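Local coordinates for class I phosphodiesterase PDEB1 (Leishmania major, PDB 2R8Q), which belongs to the class I cyclic nucleotide phosphodiesterase family, with an all-helical catalytic domain that holds zinc, magnesium and the ligand 3-isobutyl-1-methylxanthine, at residues P21-A26 with C90-R95; E247-A252 with N324-M329. All blocks are in the same frame, centred on the assembly; numbering follows the deposited sequence.

Interaction 1 of 2, residues P21-A26 with C90-R95; sequences PEEREA and CRRRYR
Glu23 and Arg92 both carry CG anti to the carbonyl carbon (chi1 -61° and -72°), and from there each chain runs out extended until carboxylate and guanidinium meet between the two backbones, where the CA atoms of Glu23 and Arg92 are 11.2 Å apart. The two side chains cross at about a right angle, yet their flat ends lie nearly coplanar, with 13° between the planes. Contact is made through one nitrogen of the arginine. Arg92 NH2 donates an almost straight bond to Glu23 OE1 at 3.1 Å, using the syn lone pair of that oxygen and staying within the guanidinium plane. The shorter approach, Arg92 NH2 to Glu23 OE2 at 2.8 Å, is strongly bent and counts only as a weak hydrogen bond within the same salt bridge. In this all-helical phosphodiesterase domain the pair ties the N-terminal helix 21-28 to helix 80-92. Residues just before helix 21-28 bind the same two groups: Arg92 also donates from NH1 to Ile17 O and from NH2 to Ala18 O, while Glu23 OE2 accepts from Thr20 N. Alongside, a water bridges the helices, donating to Glu23 O at 2.8 Å and accepting from Arg91 NH2 at 2.9 Å in the plane of that guanidinium. Arg91 reaches further through NH1, which forms a salt bridge with Asp57 of helix 55-68.

Interaction 2 of 2, residues E247-A252 with N324-M329; sequences ETLIKA and NLFHGM
Phe326 reaches toward helix 239-254 and is met there by two successive residues, Leu249 over one face of its ring and Thr248 at the edge. Leu249 CD2 stands 4.1 Å from the ring centroid, 19° off the normal, in a CH-pi contact displaced toward the CE2-CZ side of the rim. With Thr248 CG2 placed anti to the backbone N, the methyl approaches Phe326 CE2 near the ring plane at 3.8 Å, and the hydroxyl is left to bond Leu244 O one helical turn back. Phe326 is the centre of an inverse gamma turn in the loop joining helices 302-324 and 330-348, and this loop lies against helix 239-254 through apolar side chains, with no hydrogen bond across. Phe326, Leu249 and Thr248 are all buried, and Ile321 and Leu124 also pack on Phe326. Met329 is buried as well but only lightly touched, its SD lying 4.2 Å from Leu249 CD2; Tyr115 of helix 102-118 touches this methionine too. The solvent side begins at His327 and Gly328, which are exposed and do not touch 247-252, whereas Met329 N returns to Phe326 O in a 3.1 Å backbone bond.

Overall arrangement
Interaction 1 closes before interaction 2 opens along the chain, and the two lie on opposite sides of its centre, with their own centres about 31 Å apart and nearest atoms about 9 Å apart. One is a polar surface contact linking the first helix of the model, 21-28, to helix 80-92; the other is a buried apolar contact. Helix 102-118 is common to their surroundings, touching Arg91 and Tyr94 through Phe102, and Met329 through Tyr115. Helix 239-254 supplies one zinc ligand, Asp254, beside His104, His140 and Asp141, and the side chain of Leu249 is about 13 Å from the zinc. Interaction 2 thus joins a helix that contributes to the metal site to the loop before the last helix, 330-348.

Interaction 1 of 2, residues P21-A26 with C90-R95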
loop_
_atom_site.group_PDB
_atom_site.type_symbol
_atom_site.label_atom_id
_atom_site.label_comp_id
_atom_site.label_asym_id
_atom_site.label_seq_id
_atom_site.Cartn_x
_atom_site.Cartn_y
_atom_site.Cartn_z
ATOM N N PRO A 21 -26.232 -9.191 -8.664
ATOM C CA PRO A 21 -27.535 -8.528 -8.644
ATOM C C PRO A 21 -28.246 -8.821 -7.330
ATOM O O PRO A 21 -28.925 -7.959 -6.774
ATOM C CB PRO A 21 -28.256 -9.153 -9.834
ATOM C CG PRO A 21 -27.140 -9.418 -10.789
ATOM C CD PRO A 21 -26.072 -9.996 -9.889
ATOM N N GLU A 22 -28.088 -10.051 -6.845
ATOM C CA GLU A 22 -28.710 -10.464 -5.596
ATOM C C GLU A 22 -28.244 -9.585 -4.438
ATOM O O GLU A 22 -29.042 -9.199 -3.586
ATOM C CB GLU A 22 -28.384 -11.930 -5.293
ATOM C CG GLU A 22 -29.100 -12.940 -6.188
ATOM C CD GLU A 22 -28.471 -13.095 -7.563
ATOM O OE1 GLU A 22 -28.992 -13.910 -8.356
ATOM O OE2 GLU A 22 -27.463 -12.417 -7.860
ATOM N N GLU A 23 -26.951 -9.272 -4.406
ATOM C CA GLU A 23 -26.417 -8.429 -3.339
ATOM C C GLU A 23 -27.029 -7.033 -3.401
ATOM O O GLU A 23 -27.347 -6.438 -2.369
ATOM C CB GLU A 23 -24.890 -8.332 -3.438
ATOM C CG GLU A 23 -24.169 -9.664 -3.304
ATOM C CD GLU A 23 -22.665 -9.532 -3.446
ATOM O OE1 GLU A 23 -22.012 -9.057 -2.491
ATOM O OE2 GLU A 23 -22.135 -9.894 -4.515
ATOM N N ARG A 24 -27.191 -6.501 -4.610
ATOM C CA ARG A 24 -27.783 -5.180 -4.759
ATOM C C ARG A 24 -29.258 -5.244 -4.380
ATOM O O ARG A 24 -29.776 -4.348 -3.713
ATOM C CB ARG A 24 -27.624 -4.668 -6.200
ATOM C CG ARG A 24 -26.196 -4.266 -6.567
ATOM C CD ARG A 24 -26.137 -3.567 -7.925
ATOM N NE ARG A 24 -26.396 -4.486 -9.032
ATOM C CZ ARG A 24 -25.461 -5.220 -9.628
ATOM N NH1 ARG A 24 -24.199 -5.140 -9.233
ATOM N NH2 ARG A 24 -25.791 -6.053 -10.611
ATOM N N GLU A 25 -29.926 -6.316 -4.799
ATOM C CA GLU A 25 -31.341 -6.507 -4.505
ATOM C C GLU A 25 -31.614 -6.566 -3.006
ATOM O O GLU A 25 -32.619 -6.041 -2.532
ATOM C CB GLU A 25 -31.838 -7.789 -5.178
ATOM C CG GLU A 25 -32.063 -7.638 -6.679
ATOM C CD GLU A 25 -32.024 -8.964 -7.419
ATOM O OE1 GLU A 25 -32.494 -9.979 -6.860
ATOM O OE2 GLU A 25 -31.533 -8.987 -8.570
ATOM N N ALA A 26 -30.711 -7.198 -2.267
ATOM C CA ALA A 26 -30.861 -7.324 -0.821
ATOM C C ALA A 26 -30.839 -5.959 -0.138
ATOM O O ALA A 26 -31.432 -5.781 0.924
ATOM C CB ALA A 26 -29.761 -8.214 -0.257
ATOM N N CYS A 90 -17.106 -1.286 -0.578
ATOM C CA CYS A 90 -16.528 -0.752 0.654
ATOM C C CYS A 90 -16.908 -1.674 1.816
ATOM O O CYS A 90 -16.060 -2.076 2.615
ATOM C CB CYS A 90 -17.054 0.662 0.939
ATOM S SG CYS A 90 -16.343 1.991 -0.079
ATOM N N ARG A 91 -18.189 -2.017 1.898
ATOM C CA ARG A 91 -18.682 -2.873 2.969
ATOM C C ARG A 91 -17.899 -4.181 3.073
ATOM O O ARG A 91 -17.587 -4.646 4.173
ATOM C CB ARG A 91 -20.171 -3.165 2.754
ATOM C CG ARG A 91 -20.836 -3.850 3.936
ATOM C CD ARG A 91 -22.315 -4.095 3.685
ATOM N NE ARG A 91 -22.538 -5.134 2.683
ATOM C CZ ARG A 91 -23.739 -5.571 2.319
ATOM N NH1 ARG A 91 -24.827 -5.059 2.873
ATOM N NH2 ARG A 91 -23.850 -6.538 1.415
ATOM N N ARG A 92 -17.580 -4.768 1.922
ATOM C CA ARG A 92 -16.844 -6.028 1.875
ATOM C C ARG A 92 -15.471 -5.951 2.526
ATOM O O ARG A 92 -14.928 -6.965 2.963
ATOM C CB ARG A 92 -16.632 -6.473 0.427
ATOM C CG ARG A 92 -17.851 -6.980 -0.294
ATOM C CD ARG A 92 -17.469 -7.333 -1.723
ATOM N NE ARG A 92 -18.561 -7.969 -2.449
ATOM C CZ ARG A 92 -18.479 -8.371 -3.714
ATOM N NH1 ARG A 92 -17.353 -8.198 -4.393
ATOM N NH2 ARG A 92 -19.518 -8.951 -4.296
ATOM N N ARG A 93 -14.909 -4.750 2.580
ATOM C CA ARG A 93 -13.575 -4.581 3.127
ATOM C C ARG A 93 -13.483 -4.176 4.593
ATOM O O ARG A 93 -12.392 -3.905 5.101
ATOM C CB ARG A 93 -12.785 -3.627 2.226
ATOM C CG ARG A 93 -12.521 -4.254 0.851
ATOM C CD ARG A 93 -11.906 -3.274 -0.129
ATOM N NE ARG A 93 -11.529 -3.909 -1.394
ATOM C CZ ARG A 93 -12.383 -4.389 -2.297
ATOM N NH1 ARG A 93 -13.695 -4.323 -2.098
ATOM N NH2 ARG A 93 -11.917 -4.929 -3.416
ATOM N N TYR A 94 -14.624 -4.136 5.275
ATOM C CA TYR A 94 -14.622 -3.833 6.698
ATOM C C TYR A 94 -14.744 -5.155 7.439
ATOM O O TYR A 94 -15.521 -6.038 7.053
ATOM C CB TYR A 94 -15.766 -2.883 7.081
ATOM C CG TYR A 94 -15.465 -1.462 6.674
ATOM C CD1 TYR A 94 -15.939 -0.944 5.467
ATOM C CD2 TYR A 94 -14.603 -0.672 7.437
ATOM C CE1 TYR A 94 -15.552 0.326 5.025
ATOM C CE2 TYR A 94 -14.209 0.592 7.001
ATOM C CZ TYR A 94 -14.681 1.083 5.796
ATOM O OH TYR A 94 -14.245 2.307 5.336
ATOM N N ARG A 95 -13.951 -5.290 8.493
ATOM C CA ARG A 95 -13.922 -6.505 9.291
ATOM C C ARG A 95 -14.922 -6.489 10.435
ATOM O O ARG A 95 -15.484 -5.451 10.784
ATOM C CB ARG A 95 -12.511 -6.720 9.843
ATOM C CG ARG A 95 -11.423 -6.754 8.777
ATOM C CD ARG A 95 -10.081 -7.140 9.383
ATOM N NE ARG A 95 -9.023 -7.248 8.380
ATOM C CZ ARG A 95 -7.802 -7.708 8.633
ATOM N NH1 ARG A 95 -7.483 -8.106 9.857
ATOM N NH2 ARG A 95 -6.899 -7.772 7.662
HETATM O O HOH W 1 -26.302 -7.299 0.048
#

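Interaction 2 of 2, residues E247-A252 with N324-M329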
loop_
_atom_site.group_PDB
_atom_site.type_symbol
_atom_site.label_atom_id
_atom_site.label_comp_id
_atom_site.label_asym_id
_atom_site.label_seq_id
_atom_site.Cartn_x
_atom_site.Cartn_y
_atom_site.Cartn_z
ATOM N N GLU A 247 -10.614 18.499 5.526
ATOM C CA GLU A 247 -9.866 17.655 6.448
ATOM C C GLU A 247 -10.362 17.820 7.875
ATOM O O GLU A 247 -10.450 16.852 8.625
ATOM C CB GLU A 247 -8.372 17.985 6.380
ATOM C CG GLU A 247 -7.761 17.754 5.005
ATOM C CD GLU A 247 -6.361 18.328 4.881
ATOM O OE1 GLU A 247 -6.012 19.218 5.685
ATOM O OE2 GLU A 247 -5.616 17.902 3.974
ATOM N N THR A 248 -10.683 19.054 8.246
ATOM C CA THR A 248 -11.163 19.323 9.591
ATOM C C THR A 248 -12.547 18.717 9.804
ATOM O O THR A 248 -12.847 18.214 10.890
ATOM C CB THR A 248 -11.194 20.834 9.863
ATOM O OG1 THR A 248 -9.892 21.375 9.621
ATOM C CG2 THR A 248 -11.579 21.111 11.307
ATOM N N LEU A 249 -13.387 18.763 8.772
ATOM C CA LEU A 249 -14.722 18.183 8.870
ATOM C C LEU A 249 -14.661 16.669 9.026
ATOM O O LEU A 249 -15.367 16.112 9.867
ATOM C CB LEU A 249 -15.573 18.531 7.645
ATOM C CG LEU A 249 -16.140 19.952 7.591
ATOM C CD1 LEU A 249 -16.768 20.193 6.232
ATOM C CD2 LEU A 249 -17.165 20.146 8.707
ATOM N N ILE A 250 -13.835 15.986 8.232
ATOM C CA ILE A 250 -13.781 14.536 8.383
ATOM C C ILE A 250 -13.206 14.173 9.747
ATOM O O ILE A 250 -13.605 13.173 10.343
ATOM C CB ILE A 250 -12.986 13.836 7.237
ATOM C CG1 ILE A 250 -13.219 12.321 7.329
ATOM C CG2 ILE A 250 -11.496 14.167 7.321
ATOM C CD1 ILE A 250 -12.815 11.537 6.086
ATOM N N LYS A 251 -12.294 14.994 10.261
ATOM C CA LYS A 251 -11.737 14.739 11.585
ATOM C C LYS A 251 -12.865 14.870 12.602
ATOM O O LYS A 251 -12.996 14.048 13.510
ATOM C CB LYS A 251 -10.630 15.741 11.921
ATOM C CG LYS A 251 -9.250 15.345 11.420
ATOM C CD LYS A 251 -8.179 16.313 11.914
ATOM C CE LYS A 251 -8.153 16.412 13.437
ATOM N NZ LYS A 251 -7.924 15.097 14.102
ATOM N N ALA A 252 -13.687 15.902 12.434
ATOM C CA ALA A 252 -14.810 16.142 13.335
ATOM C C ALA A 252 -15.775 14.961 13.303
ATOM O O ALA A 252 -16.202 14.471 14.346
ATOM C CB ALA A 252 -15.543 17.425 12.936
ATOM N N ASN A 324 -14.535 29.112 15.858
ATOM C CA ASN A 324 -13.701 29.831 14.900
ATOM C C ASN A 324 -14.132 29.820 13.437
ATOM O O ASN A 324 -13.642 30.632 12.649
ATOM C CB ASN A 324 -12.255 29.335 14.994
ATOM C CG ASN A 324 -11.580 29.750 16.289
ATOM O OD1 ASN A 324 -11.507 30.936 16.610
ATOM N ND2 ASN A 324 -11.080 28.774 17.036
ATOM N N LEU A 325 -15.032 28.918 13.054
ATOM C CA LEU A 325 -15.466 28.880 11.661
ATOM C C LEU A 325 -16.785 28.159 11.392
ATOM O O LEU A 325 -17.619 28.653 10.634
ATOM C CB LEU A 325 -14.363 28.263 10.792
ATOM C CG LEU A 325 -14.581 28.325 9.278
ATOM C CD1 LEU A 325 -14.651 29.776 8.819
ATOM C CD2 LEU A 325 -13.449 27.601 8.574
ATOM N N PHE A 326 -16.970 26.987 11.993
ATOM C CA PHE A 326 -18.198 26.221 11.780
ATOM C C PHE A 326 -19.264 26.630 12.792
ATOM O O PHE A 326 -19.695 25.823 13.616
ATOM C CB PHE A 326 -17.932 24.716 11.913
ATOM C CG PHE A 326 -16.821 24.205 11.033
ATOM C CD1 PHE A 326 -16.664 24.676 9.734
ATOM C CD2 PHE A 326 -15.949 23.227 11.496
ATOM C CE1 PHE A 326 -15.656 24.178 8.910
ATOM C CE2 PHE A 326 -14.940 22.722 10.677
ATOM C CZ PHE A 326 -14.794 23.200 9.383
ATOM N N HIS A 327 -19.700 27.884 12.711
ATOM C CA HIS A 327 -20.692 28.410 13.638
ATOM C C HIS A 327 -22.044 27.700 13.593
ATOM O O HIS A 327 -22.758 27.656 14.596
ATOM C CB HIS A 327 -20.871 29.911 13.393
ATOM C CG HIS A 327 -19.577 30.665 13.336
ATOM N ND1 HIS A 327 -19.014 31.091 12.152
ATOM C CD2 HIS A 327 -18.720 31.039 14.315
ATOM C CE1 HIS A 327 -17.866 31.695 12.405
ATOM N NE2 HIS A 327 -17.664 31.676 13.710
ATOM N N GLY A 328 -22.387 27.129 12.443
ATOM C CA GLY A 328 -23.659 26.438 12.318
ATOM C C GLY A 328 -23.729 25.088 13.015
ATOM O O GLY A 328 -24.791 24.463 13.052
ATOM N N MET A 329 -22.604 24.636 13.566
ATOM C CA MET A 329 -22.545 23.349 14.260
ATOM C C MET A 329 -22.542 23.513 15.781
ATOM O O MET A 329 -21.977 22.698 16.509
ATOM C CB MET A 329 -21.301 22.567 13.808
ATOM C CG MET A 329 -21.433 21.946 12.419
ATOM S SD MET A 329 -19.850 21.547 11.631
ATOM C CE MET A 329 -19.169 20.376 12.793
#